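Local atomic coordinates of manganese-dependent ADP-ribose/CDP-alcohol diphosphatase (Danio rerio, PDB entry 2NXF), a protein that probably hydrolyses ADP-ribose, CDP-choline and related CDP-alcohols, using a dinuclear metal centre to split their diphosphate linkage. Residues D148-G156 with K163-L171; L229-D237 with R271-T282. All coordinates share one frame; numbering follows the deposited sequence. Where two conformers were deposited one is given.

Contact 1. Residues D148-G156 with K163-L171; sequences DAYDLSVIG and KHTHSWRIL
D151 OD1 is gripped by two cations: K163 NZ forms a salt bridge to it at 2.8 Å through the syn lone pair, and R157, in the connecting loop, forms a second. The other carboxylate oxygen, OD2, accepts hydrogen bonds from S202 and Q205, so both oxygens are engaged. K163 bends at chi3 (-108°) to bring its amine round, and its CG lies 3.6 Å from L152 CD2, which also comes up to the edge of the H166 ring. The H166 side chain comes within about 2 Å (nearest atoms) of a bound zinc ion outside the dinuclear centre. One turn along the helix, S167 OG hydrogen-bonds back to K163 O at 2.8 Å, opposite in face to the S167 N bond, and lies 3.0 Å from S153 N. V154 lies against the helix with both methyls: CG1 packs 3.6 Å from W168 CA and stands over one face of the H164 ring, whereas CG2 meets L171 CD2 at 3.9 Å. At the edge of the H164 ring, in its plane, a water 2.7 Å from NE2 also makes a weak bond to V154 O. With two cations and two neutral donors around it, the D151 carboxylate is probably held ionised and fixed in rotation.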
ATOM      1  N   ASP A 148       0.751  -3.212  -7.853  1.00 25.15           N
ATOM      2  CA  ASP A 148       2.095  -2.668  -7.937  1.00 25.73           C
ATOM      3  C   ASP A 148       1.978  -1.206  -8.434  1.00 25.31           C
ATOM      4  O   ASP A 148       1.943  -0.936  -9.645  1.00 25.75           O
ATOM      5  CB  ASP A 148       2.893  -3.525  -8.946  1.00 25.12           C
ATOM      6  CG  ASP A 148       4.360  -3.112  -9.078  1.00 26.33           C
ATOM      7  OD1 ASP A 148       4.808  -2.102  -8.477  1.00 25.65           O
ATOM      8  OD2 ASP A 148       5.062  -3.843  -9.802  1.00 26.93           O
ATOM      9  N   ALA A 149       1.925  -0.275  -7.483  1.00 26.22           N
ATOM     10  CA  ALA A 149       1.700   1.128  -7.821  1.00 26.03           C
ATOM     11  C   ALA A 149       2.962   1.825  -8.370  1.00 25.25           C
ATOM     12  O   ALA A 149       2.890   3.009  -8.740  1.00 26.13           O
ATOM     13  CB  ALA A 149       1.177   1.894  -6.594  1.00 26.18           C
ATOM     14  N   TYR A 150       4.082   1.099  -8.413  1.00 25.07           N
ATOM     15  CA  TYR A 150       5.344   1.590  -9.011  1.00 25.42           C
ATOM     16  C   TYR A 150       5.734   0.831 -10.281  1.00 25.17           C
ATOM     17  O   TYR A 150       6.872   0.879 -10.728  1.00 25.53           O
ATOM     18  CB  TYR A 150       6.486   1.617  -7.971  1.00 25.03           C
ATOM     19  CG  TYR A 150       6.149   2.613  -6.891  1.00 25.43           C
ATOM     20  CD1 TYR A 150       6.564   3.950  -6.987  1.00 26.17           C
ATOM     21  CD2 TYR A 150       5.308   2.249  -5.821  1.00 25.98           C
ATOM     22  CE1 TYR A 150       6.210   4.881  -6.020  1.00 25.56           C
ATOM     23  CE2 TYR A 150       4.944   3.173  -4.854  1.00 26.86           C
ATOM     24  CZ  TYR A 150       5.381   4.490  -4.966  1.00 25.27           C
ATOM     25  OH  TYR A 150       5.042   5.436  -4.017  1.00 25.27           O
ATOM     26  N   ASP A 151       4.746   0.152 -10.856  1.00 24.41           N
ATOM     27  CA  ASP A 151       4.880  -0.513 -12.147  1.00 24.45           C
ATOM     28  C   ASP A 151       5.371   0.520 -13.175  1.00 24.18           C
ATOM     29  O   ASP A 151       6.377   0.315 -13.867  1.00 23.90           O
ATOM     30  CB  ASP A 151       3.488  -1.072 -12.475  1.00 24.82           C
ATOM     31  CG  ASP A 151       3.399  -1.755 -13.813  1.00 24.25           C
ATOM     32  OD1 ASP A 151       4.405  -1.927 -14.534  1.00 23.80           O
ATOM     33  OD2 ASP A 151       2.245  -2.128 -14.125  1.00 24.57           O
ATOM     34  N   LEU A 152       4.657   1.639 -13.263  1.00 24.14           N
ATOM     35  CA  LEU A 152       5.205   2.797 -13.959  1.00 24.73           C
ATOM     36  C   LEU A 152       5.815   3.694 -12.896  1.00 24.97           C
ATOM     37  O   LEU A 152       5.103   4.216 -12.054  1.00 25.90           O
ATOM     38  CB  LEU A 152       4.101   3.533 -14.730  1.00 25.29           C
ATOM     39  CG  LEU A 152       3.372   2.718 -15.802  1.00 25.51           C
ATOM     40  CD1 LEU A 152       2.383   3.638 -16.497  1.00 28.88           C
ATOM     41  CD2 LEU A 152       4.343   2.106 -16.808  1.00 25.52           C
ATOM     42  N   SER A 153       7.134   3.836 -12.909  1.00 24.59           N
ATOM     43  CA  SER A 153       7.821   4.726 -11.974  1.00 23.90           C
ATOM     44  C   SER A 153       9.232   4.937 -12.470  1.00 24.35           C
ATOM     45  O   SER A 153       9.720   4.188 -13.328  1.00 23.37           O
ATOM     46  CB  SER A 153       7.865   4.113 -10.568  1.00 24.49           C
ATOM     47  OG  SER A 153       8.699   2.952 -10.519  1.00 24.98           O
ATOM     48  N   VAL A 154       9.885   5.972 -11.954  1.00 23.32           N
ATOM     49  CA  VAL A 154      11.304   6.118 -12.235  1.00 24.13           C
ATOM     50  C   VAL A 154      12.150   5.493 -11.124  1.00 24.79           C
ATOM     51  O   VAL A 154      13.310   5.169 -11.340  1.00 26.15           O
ATOM     52  CB  VAL A 154      11.715   7.582 -12.509  1.00 24.15           C
ATOM     53  CG1 VAL A 154      11.079   8.078 -13.799  1.00 24.44           C
ATOM     54  CG2 VAL A 154      11.353   8.482 -11.332  1.00 23.44           C
ATOM     55  N   ILE A 155      11.551   5.314  -9.943  1.00 24.84           N
ATOM     56  CA  ILE A 155      12.304   4.808  -8.793  1.00 24.52           C
ATOM     57  C   ILE A 155      12.302   3.274  -8.713  1.00 24.40           C
ATOM     58  O   ILE A 155      13.184   2.681  -8.055  1.00 24.85           O
ATOM     59  CB  ILE A 155      11.814   5.407  -7.454  1.00 24.44           C
ATOM     60  CG1 ILE A 155      10.348   5.008  -7.173  1.00 24.89           C
ATOM     61  CG2 ILE A 155      12.049   6.916  -7.407  1.00 24.85           C
ATOM     62  CD1 ILE A 155       9.929   5.310  -5.759  1.00 25.41           C
ATOM     63  N   GLY A 156      11.338   2.652  -9.390  1.00 25.01           N
ATOM     64  CA  GLY A 156      11.172   1.192  -9.367  1.00 25.60           C
ATOM     65  C   GLY A 156      11.402   0.478 -10.692  1.00 25.78           C
ATOM     66  O   GLY A 156      10.998  -0.681 -10.867  1.00 26.12           O
ATOM     67  N   LYS A 163      10.020   0.646 -19.767  1.00 28.99           N
ATOM     68  CA  LYS A 163       9.109   1.136 -18.757  1.00 27.71           C
ATOM     69  C   LYS A 163       9.653   2.349 -17.990  1.00 26.86           C
ATOM     70  O   LYS A 163       8.915   3.281 -17.706  1.00 25.60           O
ATOM     71  CB  LYS A 163       8.671   0.005 -17.822  1.00 28.79           C
ATOM     72  CG  LYS A 163       7.232   0.129 -17.466  1.00 29.79           C
ATOM     73  CD  LYS A 163       6.647  -1.144 -16.822  1.00 26.17           C
ATOM     74  CE  LYS A 163       5.710  -1.873 -17.774  1.00 24.95           C
ATOM     75  NZ  LYS A 163       5.012  -2.994 -17.076  1.00 25.22           N
ATOM     76  N   HIS A 164      10.949   2.364 -17.695  1.00 25.65           N
ATOM     77  CA  HIS A 164      11.534   3.545 -17.036  1.00 24.87           C
ATOM     78  C   HIS A 164      11.438   4.774 -17.944  1.00 24.92           C
ATOM     79  O   HIS A 164      11.095   5.869 -17.486  1.00 24.24           O
ATOM     80  CB  HIS A 164      12.995   3.299 -16.662  1.00 24.86           C
ATOM     81  CG  HIS A 164      13.625   4.442 -15.930  1.00 25.40           C
ATOM     82  ND1 HIS A 164      14.125   5.551 -16.577  1.00 25.01           N
ATOM     83  CD2 HIS A 164      13.836   4.648 -14.607  1.00 24.51           C
ATOM     84  CE1 HIS A 164      14.610   6.395 -15.683  1.00 25.13           C
ATOM     85  NE2 HIS A 164      14.454   5.870 -14.483  1.00 25.51           N
ATOM     86  N   THR A 165      11.758   4.583 -19.222  1.00 23.49           N
ATOM     87  CA  THR A 165      11.724   5.683 -20.198  1.00 23.95           C
ATOM     88  C   THR A 165      10.289   6.215 -20.328  1.00 23.98           C
ATOM     89  O   THR A 165      10.062   7.426 -20.292  1.00 24.21           O
ATOM     90  CB  THR A 165      12.269   5.228 -21.568  1.00 23.93           C
ATOM     91  OG1 THR A 165      13.611   4.746 -21.407  1.00 24.79           O
ATOM     92  CG2 THR A 165      12.294   6.387 -22.558  1.00 24.61           C
ATOM     93  N   HIS A 166       9.327   5.304 -20.459  1.00 23.61           N
ATOM     94  CA  HIS A 166       7.918   5.684 -20.520  1.00 24.62           C
ATOM     95  C   HIS A 166       7.510   6.504 -19.296  1.00 24.17           C
ATOM     96  O   HIS A 166       6.900   7.566 -19.416  1.00 24.05           O
ATOM     97  CB  HIS A 166       7.040   4.435 -20.621  1.00 25.43           C
ATOM     98  CG  HIS A 166       5.582   4.736 -20.778  1.00 28.46           C
ATOM     99  ND1 HIS A 166       5.098   5.565 -21.767  1.00 33.05           N
ATOM    100  CD2 HIS A 166       4.502   4.309 -20.080  1.00 31.98           C
ATOM    101  CE1 HIS A 166       3.782   5.637 -21.671  1.00 33.57           C
ATOM    102  NE2 HIS A 166       3.395   4.881 -20.659  1.00 33.74           N
ATOM    103  N   SER A 167       7.856   5.988 -18.115  1.00 23.77           N
ATOM    104  CA  SER A 167       7.543   6.624 -16.828  1.00 23.81           C
ATOM    105  C   SER A 167       8.211   7.993 -16.672  1.00 23.98           C
ATOM    106  O   SER A 167       7.598   8.940 -16.173  1.00 23.64           O
ATOM    107  CB  SER A 167       7.980   5.698 -15.702  1.00 23.79           C
ATOM    108  OG  SER A 167       7.289   4.450 -15.816  1.00 24.54           O
ATOM    109  N   TRP A 168       9.465   8.099 -17.105  1.00 23.16           N
ATOM    110  CA  TRP A 168      10.185   9.369 -17.042  1.00 23.86           C
ATOM    111  C   TRP A 168       9.528  10.415 -17.954  1.00 24.11           C
ATOM    112  O   TRP A 168       9.427  11.593 -17.603  1.00 24.10           O
ATOM    113  CB  TRP A 168      11.658   9.161 -17.409  1.00 24.56           C
ATOM    114  CG  TRP A 168      12.481  10.420 -17.342  1.00 25.60           C
ATOM    115  CD1 TRP A 168      13.182  10.900 -16.261  1.00 26.81           C
ATOM    116  CD2 TRP A 168      12.651  11.374 -18.390  1.00 25.38           C
ATOM    117  NE1 TRP A 168      13.792  12.092 -16.593  1.00 27.27           N
ATOM    118  CE2 TRP A 168      13.480  12.407 -17.888  1.00 26.27           C
ATOM    119  CE3 TRP A 168      12.184  11.457 -19.710  1.00 25.41           C
ATOM    120  CZ2 TRP A 168      13.851  13.515 -18.662  1.00 25.98           C
ATOM    121  CZ3 TRP A 168      12.562  12.564 -20.491  1.00 26.22           C
ATOM    122  CH2 TRP A 168      13.384  13.578 -19.955  1.00 26.58           C
ATOM    123  N   ARG A 169       9.086   9.975 -19.131  1.00 23.93           N
ATOM    124  CA  ARG A 169       8.378  10.868 -20.058  1.00 24.81           C
ATOM    125  C   ARG A 169       7.052  11.381 -19.461  1.00 25.45           C
ATOM    126  O   ARG A 169       6.737  12.570 -19.586  1.00 25.78           O
ATOM    127  CB  ARG A 169       8.149  10.150 -21.382  1.00 24.57           C
ATOM    128  CG  ARG A 169       9.438  10.012 -22.158  1.00 24.82           C
ATOM    129  CD  ARG A 169       9.302   9.182 -23.419  1.00 26.15           C
ATOM    130  NE  ARG A 169      10.580   9.155 -24.122  1.00 29.43           N
ATOM    131  CZ  ARG A 169      10.860   8.391 -25.176  1.00 31.18           C
ATOM    132  NH1 ARG A 169       9.941   7.576 -25.676  1.00 32.41           N
ATOM    133  NH2 ARG A 169      12.067   8.446 -25.737  1.00 32.90           N
ATOM    134  N   ILE A 170       6.285  10.484 -18.839  1.00 25.50           N
ATOM    135  CA  ILE A 170       5.023  10.855 -18.178  1.00 26.64           C
ATOM    136  C   ILE A 170       5.303  11.853 -17.047  1.00 25.87           C
ATOM    137  O   ILE A 170       4.698  12.923 -16.991  1.00 25.65           O
ATOM    138  CB  ILE A 170       4.282   9.624 -17.585  1.00 26.93           C
ATOM    139  CG1 ILE A 170       3.829   8.646 -18.684  1.00 28.21           C
ATOM    140  CG2 ILE A 170       3.108  10.068 -16.650  1.00 28.89           C
ATOM    141  CD1 ILE A 170       3.386   7.260 -18.098  1.00 28.58           C
ATOM    142  N   LEU A 171       6.242  11.506 -16.173  1.00 24.46           N
ATOM    143  CA  LEU A 171       6.572  12.359 -15.029  1.00 24.52           C
ATOM    144  C   LEU A 171       7.048  13.750 -15.461  1.00 25.33           C
ATOM    145  O   LEU A 171       6.582  14.767 -14.926  1.00 26.03           O
ATOM    146  CB  LEU A 171       7.646  11.708 -14.162  1.00 24.97           C
ATOM    147  CG  LEU A 171       8.193  12.497 -12.957  1.00 23.31           C
ATOM    148  CD1 LEU A 171       7.046  12.951 -12.042  1.00 26.26           C
ATOM    149  CD2 LEU A 171       9.200  11.610 -12.203  1.00 24.69           C
TER
HETATM  150  O   HOH W   1      15.756   7.253 -12.587  1.00 41.99           O

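Contact 2. Residues L229-D237 with R271-T282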
ATOM      1  N   LEU A 229      -0.290   3.102  -3.059  1.00 24.08           N
ATOM      2  CA  LEU A 229      -0.840   4.421  -3.368  1.00 23.60           C
ATOM      3  C   LEU A 229      -2.358   4.443  -3.439  1.00 23.85           C
ATOM      4  O   LEU A 229      -2.982   3.564  -4.065  1.00 24.07           O
ATOM      5  CB  LEU A 229      -0.317   4.923  -4.734  1.00 23.81           C
ATOM      6  CG  LEU A 229       1.201   5.138  -4.836  1.00 23.02           C
ATOM      7  CD1 LEU A 229       1.573   5.622  -6.262  1.00 25.94           C
ATOM      8  CD2 LEU A 229       1.689   6.094  -3.789  1.00 26.31           C
ATOM      9  N   PRO A 230      -2.966   5.473  -2.832  1.00 23.48           N
ATOM     10  CA  PRO A 230      -4.413   5.699  -2.984  1.00 23.89           C
ATOM     11  C   PRO A 230      -4.754   6.184  -4.397  1.00 23.71           C
ATOM     12  O   PRO A 230      -3.884   6.715  -5.112  1.00 23.85           O
ATOM     13  CB  PRO A 230      -4.709   6.801  -1.957  1.00 23.58           C
ATOM     14  CG  PRO A 230      -3.419   7.542  -1.802  1.00 25.16           C
ATOM     15  CD  PRO A 230      -2.346   6.466  -1.934  1.00 23.45           C
ATOM     16  N   VAL A 231      -6.015   5.995  -4.781  1.00 23.63           N
ATOM     17  CA  VAL A 231      -6.469   6.431  -6.109  1.00 23.17           C
ATOM     18  C   VAL A 231      -7.689   7.355  -6.080  1.00 23.44           C
ATOM     19  O   VAL A 231      -8.012   7.978  -7.090  1.00 22.96           O
ATOM     20  CB  VAL A 231      -6.734   5.238  -7.067  1.00 23.05           C
ATOM     21  CG1 VAL A 231      -5.443   4.401  -7.304  1.00 24.27           C
ATOM     22  CG2 VAL A 231      -7.901   4.353  -6.532  1.00 23.46           C
ATOM     23  N   HIS A 232      -8.366   7.477  -4.936  1.00 23.60           N
ATOM     24  CA  HIS A 232      -9.553   8.353  -4.902  1.00 23.96           C
ATOM     25  C   HIS A 232      -9.211   9.675  -4.213  1.00 24.21           C
ATOM     26  O   HIS A 232      -8.774   9.676  -3.068  1.00 23.33           O
ATOM     27  CB  HIS A 232     -10.733   7.670  -4.201  1.00 24.46           C
ATOM     28  CG  HIS A 232     -12.057   8.263  -4.572  1.00 25.32           C
ATOM     29  ND1 HIS A 232     -12.332   9.610  -4.440  1.00 28.38           N
ATOM     30  CD2 HIS A 232     -13.173   7.697  -5.087  1.00 26.48           C
ATOM     31  CE1 HIS A 232     -13.565   9.844  -4.861  1.00 28.33           C
ATOM     32  NE2 HIS A 232     -14.097   8.700  -5.260  1.00 26.77           N
ATOM     33  N   PRO A 233      -9.401  10.810  -4.920  1.00 24.58           N
ATOM     34  CA  PRO A 233      -9.091  12.106  -4.323  1.00 24.82           C
ATOM     35  C   PRO A 233      -9.785  12.419  -2.985  1.00 25.34           C
ATOM     36  O   PRO A 233      -9.292  13.268  -2.236  1.00 25.86           O
ATOM     37  CB  PRO A 233      -9.542  13.113  -5.402  1.00 25.27           C
ATOM     38  CG  PRO A 233      -9.491  12.362  -6.657  1.00 26.24           C
ATOM     39  CD  PRO A 233      -9.868  10.947  -6.316  1.00 25.06           C
ATOM     40  N   CYS A 234     -10.921  11.767  -2.698  0.60 25.69           N
ATOM     41  CA  CYS A 234     -11.617  11.964  -1.405  0.60 26.72           C
ATOM     42  C   CYS A 234     -10.930  11.251  -0.248  0.60 25.83           C
ATOM     43  O   CYS A 234     -11.222  11.531   0.918  0.60 25.13           O
ATOM     44  CB  CYS A 234     -13.096  11.531  -1.445  0.60 27.21           C
ATOM     45  SG  CYS A 234     -13.468   9.882  -2.125  0.60 33.83           S
ATOM     46  N   ALA A 235     -10.026  10.334  -0.578  1.00 25.07           N
ATOM     47  CA  ALA A 235      -9.420   9.449   0.423  1.00 24.77           C
ATOM     48  C   ALA A 235      -7.969   9.754   0.753  1.00 25.30           C
ATOM     49  O   ALA A 235      -7.374   9.066   1.583  1.00 25.69           O
ATOM     50  CB  ALA A 235      -9.564   7.970  -0.014  1.00 25.12           C
ATOM     51  N   ALA A 236      -7.390  10.773   0.117  1.00 24.86           N
ATOM     52  CA  ALA A 236      -5.973  11.083   0.351  1.00 25.41           C
ATOM     53  C   ALA A 236      -5.659  12.472  -0.161  1.00 25.88           C
ATOM     54  O   ALA A 236      -6.378  13.001  -1.001  1.00 25.48           O
ATOM     55  CB  ALA A 236      -5.086  10.083  -0.353  1.00 26.34           C
ATOM     56  N   ASP A 237      -4.566  13.038   0.336  1.00 25.86           N
ATOM     57  CA  ASP A 237      -4.070  14.306  -0.196  1.00 26.76           C
ATOM     58  C   ASP A 237      -3.679  14.106  -1.672  1.00 25.98           C
ATOM     59  O   ASP A 237      -3.132  13.060  -2.025  1.00 25.35           O
ATOM     60  CB  ASP A 237      -2.872  14.789   0.617  1.00 28.21           C
ATOM     61  CG  ASP A 237      -2.455  16.199   0.245  1.00 32.35           C
ATOM     62  OD1 ASP A 237      -1.708  16.381  -0.744  1.00 37.34           O
ATOM     63  OD2 ASP A 237      -2.891  17.164   0.922  1.00 37.83           O
ATOM     64  N   ARG A 271     -10.459   8.435   4.151  1.00 23.96           N
ATOM     65  CA  ARG A 271     -11.461   7.424   3.800  1.00 24.39           C
ATOM     66  C   ARG A 271     -12.650   8.094   3.158  1.00 24.69           C
ATOM     67  O   ARG A 271     -12.997   9.229   3.504  1.00 24.01           O
ATOM     68  CB  ARG A 271     -11.919   6.654   5.042  1.00 24.10           C
ATOM     69  CG  ARG A 271     -12.441   7.559   6.180  1.00 26.00           C
ATOM     70  CD  ARG A 271     -12.711   6.754   7.435  1.00 25.52           C
ATOM     71  NE  ARG A 271     -11.503   6.084   7.938  1.00 28.13           N
ATOM     72  CZ  ARG A 271     -11.505   5.245   8.972  1.00 25.80           C
ATOM     73  NH1 ARG A 271     -12.660   4.975   9.586  1.00 25.95           N
ATOM     74  NH2 ARG A 271     -10.363   4.677   9.369  1.00 24.88           N
ATOM     75  N   CYS A 272     -13.298   7.378   2.247  1.00 25.19           N
ATOM     76  CA  CYS A 272     -14.539   7.864   1.639  1.00 27.12           C
ATOM     77  C   CYS A 272     -15.197   6.729   0.882  1.00 27.00           C
ATOM     78  O   CYS A 272     -14.561   5.733   0.575  1.00 26.99           O
ATOM     79  CB  CYS A 272     -14.269   9.009   0.668  1.00 27.99           C
ATOM     80  SG  CYS A 272     -13.196   8.516  -0.676  1.00 34.43           S
ATOM     81  N   THR A 273     -16.479   6.906   0.587  1.00 27.82           N
ATOM     82  CA  THR A 273     -17.213   5.970  -0.249  1.00 29.20           C
ATOM     83  C   THR A 273     -17.363   6.624  -1.619  1.00 29.47           C
ATOM     84  O   THR A 273     -17.808   7.782  -1.712  1.00 29.12           O
ATOM     85  CB  THR A 273     -18.603   5.698   0.350  1.00 30.21           C
ATOM     86  OG1 THR A 273     -18.457   5.394   1.744  1.00 32.79           O
ATOM     87  CG2 THR A 273     -19.278   4.535  -0.361  1.00 31.49           C
ATOM     88  N   ASP A 274     -16.993   5.899  -2.676  1.00 30.09           N
ATOM     89  CA  ASP A 274     -17.203   6.390  -4.036  1.00 31.54           C
ATOM     90  C   ASP A 274     -18.703   6.386  -4.358  1.00 31.88           C
ATOM     91  O   ASP A 274     -19.468   5.684  -3.701  1.00 31.13           O
ATOM     92  CB  ASP A 274     -16.459   5.531  -5.063  1.00 32.28           C
ATOM     93  CG  ASP A 274     -16.536   6.124  -6.455  1.00 36.01           C
ATOM     94  OD1 ASP A 274     -15.819   7.113  -6.703  1.00 40.10           O
ATOM     95  OD2 ASP A 274     -17.350   5.648  -7.286  1.00 38.32           O
ATOM     96  N   SER A 275     -19.121   7.150  -5.368  1.00 33.20           N
ATOM     97  CA  SER A 275     -20.525   7.114  -5.804  1.00 34.53           C
ATOM     98  C   SER A 275     -20.997   5.701  -6.203  1.00 34.66           C
ATOM     99  O   SER A 275     -22.194   5.404  -6.125  1.00 34.92           O
ATOM    100  CB  SER A 275     -20.807   8.132  -6.928  1.00 34.59           C
ATOM    101  OG  SER A 275     -19.974   7.904  -8.057  1.00 38.16           O
ATOM    102  N   SER A 276     -20.055   4.844  -6.604  1.00 34.96           N
ATOM    103  CA  SER A 276     -20.324   3.428  -6.909  1.00 35.10           C
ATOM    104  C   SER A 276     -20.670   2.588  -5.671  1.00 34.91           C
ATOM    105  O   SER A 276     -21.243   1.504  -5.804  1.00 35.37           O
ATOM    106  CB  SER A 276     -19.122   2.790  -7.616  1.00 35.54           C
ATOM    107  OG  SER A 276     -18.048   2.551  -6.695  1.00 36.77           O
ATOM    108  N   GLY A 277     -20.311   3.073  -4.481  1.00 33.93           N
ATOM    109  CA  GLY A 277     -20.507   2.318  -3.236  1.00 32.76           C
ATOM    110  C   GLY A 277     -19.226   1.685  -2.697  1.00 31.86           C
ATOM    111  O   GLY A 277     -19.173   1.264  -1.537  1.00 32.44           O
ATOM    112  N   ALA A 278     -18.194   1.621  -3.531  1.00 30.63           N
ATOM    113  CA  ALA A 278     -16.902   1.078  -3.114  1.00 29.67           C
ATOM    114  C   ALA A 278     -16.285   1.974  -2.052  1.00 28.54           C
ATOM    115  O   ALA A 278     -16.331   3.190  -2.155  1.00 28.44           O
ATOM    116  CB  ALA A 278     -15.972   0.949  -4.287  1.00 29.99           C
ATOM    117  N   GLN A 279     -15.721   1.355  -1.027  1.00 26.68           N
ATOM    118  CA  GLN A 279     -15.085   2.090   0.052  1.00 25.27           C
ATOM    119  C   GLN A 279     -13.597   2.243  -0.232  1.00 24.94           C
ATOM    120  O   GLN A 279     -12.931   1.261  -0.548  1.00 24.85           O
ATOM    121  CB  GLN A 279     -15.294   1.312   1.350  1.00 25.55           C
ATOM    122  CG  GLN A 279     -14.567   1.848   2.534  1.00 27.30           C
ATOM    123  CD  GLN A 279     -15.307   2.996   3.165  1.00 29.84           C
ATOM    124  OE1 GLN A 279     -16.482   2.858   3.533  1.00 29.56           O
ATOM    125  NE2 GLN A 279     -14.627   4.142   3.309  1.00 29.71           N
ATOM    126  N   HIS A 280     -13.082   3.465  -0.111  1.00 23.50           N
ATOM    127  CA  HIS A 280     -11.634   3.696  -0.160  1.00 23.96           C
ATOM    128  C   HIS A 280     -11.131   3.972   1.232  1.00 24.11           C
ATOM    129  O   HIS A 280     -11.729   4.771   1.965  1.00 24.36           O
ATOM    130  CB  HIS A 280     -11.310   4.843  -1.118  1.00 23.96           C
ATOM    131  CG  HIS A 280     -11.606   4.489  -2.543  1.00 24.19           C
ATOM    132  ND1 HIS A 280     -10.620   4.130  -3.429  1.00 24.97           N
ATOM    133  CD2 HIS A 280     -12.785   4.331  -3.197  1.00 25.60           C
ATOM    134  CE1 HIS A 280     -11.172   3.800  -4.586  1.00 25.15           C
ATOM    135  NE2 HIS A 280     -12.485   3.924  -4.475  1.00 26.46           N
ATOM    136  N   ILE A 281     -10.061   3.272   1.605  1.00 23.92           N
ATOM    137  CA  ILE A 281      -9.469   3.433   2.927  1.00 24.41           C
ATOM    138  C   ILE A 281      -7.978   3.693   2.753  1.00 24.33           C
ATOM    139  O   ILE A 281      -7.269   2.909   2.114  1.00 24.39           O
ATOM    140  CB  ILE A 281      -9.644   2.163   3.798  1.00 23.45           C
ATOM    141  CG1 ILE A 281     -11.125   1.763   3.885  1.00 25.38           C
ATOM    142  CG2 ILE A 281      -9.040   2.365   5.205  1.00 26.79           C
ATOM    143  CD1 ILE A 281     -11.329   0.323   4.374  1.00 26.80           C
ATOM    144  N   THR A 282      -7.505   4.806   3.306  1.00 23.19           N
ATOM    145  CA  THR A 282      -6.075   5.084   3.336  1.00 23.75           C
ATOM    146  C   THR A 282      -5.635   5.024   4.791  1.00 24.58           C
ATOM    147  O   THR A 282      -6.052   5.839   5.595  1.00 25.47           O
ATOM    148  CB  THR A 282      -5.749   6.463   2.716  1.00 24.48           C
ATOM    149  OG1 THR A 282      -6.300   6.525   1.395  1.00 24.73           O
ATOM    150  CG2 THR A 282      -4.203   6.704   2.649  1.00 25.19           C
TER
HETATM  151  O   HOH W   2      -8.076   5.325  -2.922  1.00 14.19           O
HETATM  152  O   HOH W   3     -10.285  11.471   3.439  1.00 30.93           O
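The H232 ring carries C272 SG over one face and D274 at its edge, and turns an edge of its own toward the face of H280, the two ring planes standing 63° apart. H280 takes H232 CB over that face, 3.7 Å from the ring centroid, as a CH-pi contact, and V231 CG2 at its edge. H232 CG lies anti to the backbone N (chi1 -159°), which carries the ring out toward D274. NE2 donates within the ring plane to the anti lone pair of D274 OD1, at 2.8 Å and a bent 131°; the same oxygen forms a salt bridge with R253 of helix 245-253, the stronger partner of D274. The second ring nitrogen, ND1, accepts from C234 N close to the ring plane, fixing the ring's rotation. An alanine at H232 is likely to leave D274 with one partner fewer and C234 N without its acceptor, and to open a gap where the ring stood beside C272 SG and the H280 face. C234 has two conformers; in the one described its SG forms a disulfide with C272 SG (2.0 Å), and A235 CB packs 3.7 Å from both C272 SG and H280 CB. T282 OG1 donates to A235 O from above the carbonyl plane at 2.8 Å. The whole fastens the loop that follows the zinc ligand H228 to the edge hairpin of a sheet in the calcineurin-like phosphoesterase fold.

From the N terminus, the chain leaves strand 142-146 into the loop of contact 1, which closes after only six intervening residues on helix 162-174. Helix 203-219 and strand 222-227 then lead past H228 into contact 2, whose 33-residue excursion takes in helix 245-253, strand 258-263 and the metal ligands H265 and H267 before the hairpin 270-282 closes it. The contacts therefore follow in series, neither nested nor crossed, with centres about 23 Å apart. Both loops leave neighbouring parallel strands of one mixed sheet, and they meet where L229 packs against A149 and Y150. Y150 also touches N96 and H265, ligands of one zinc ion.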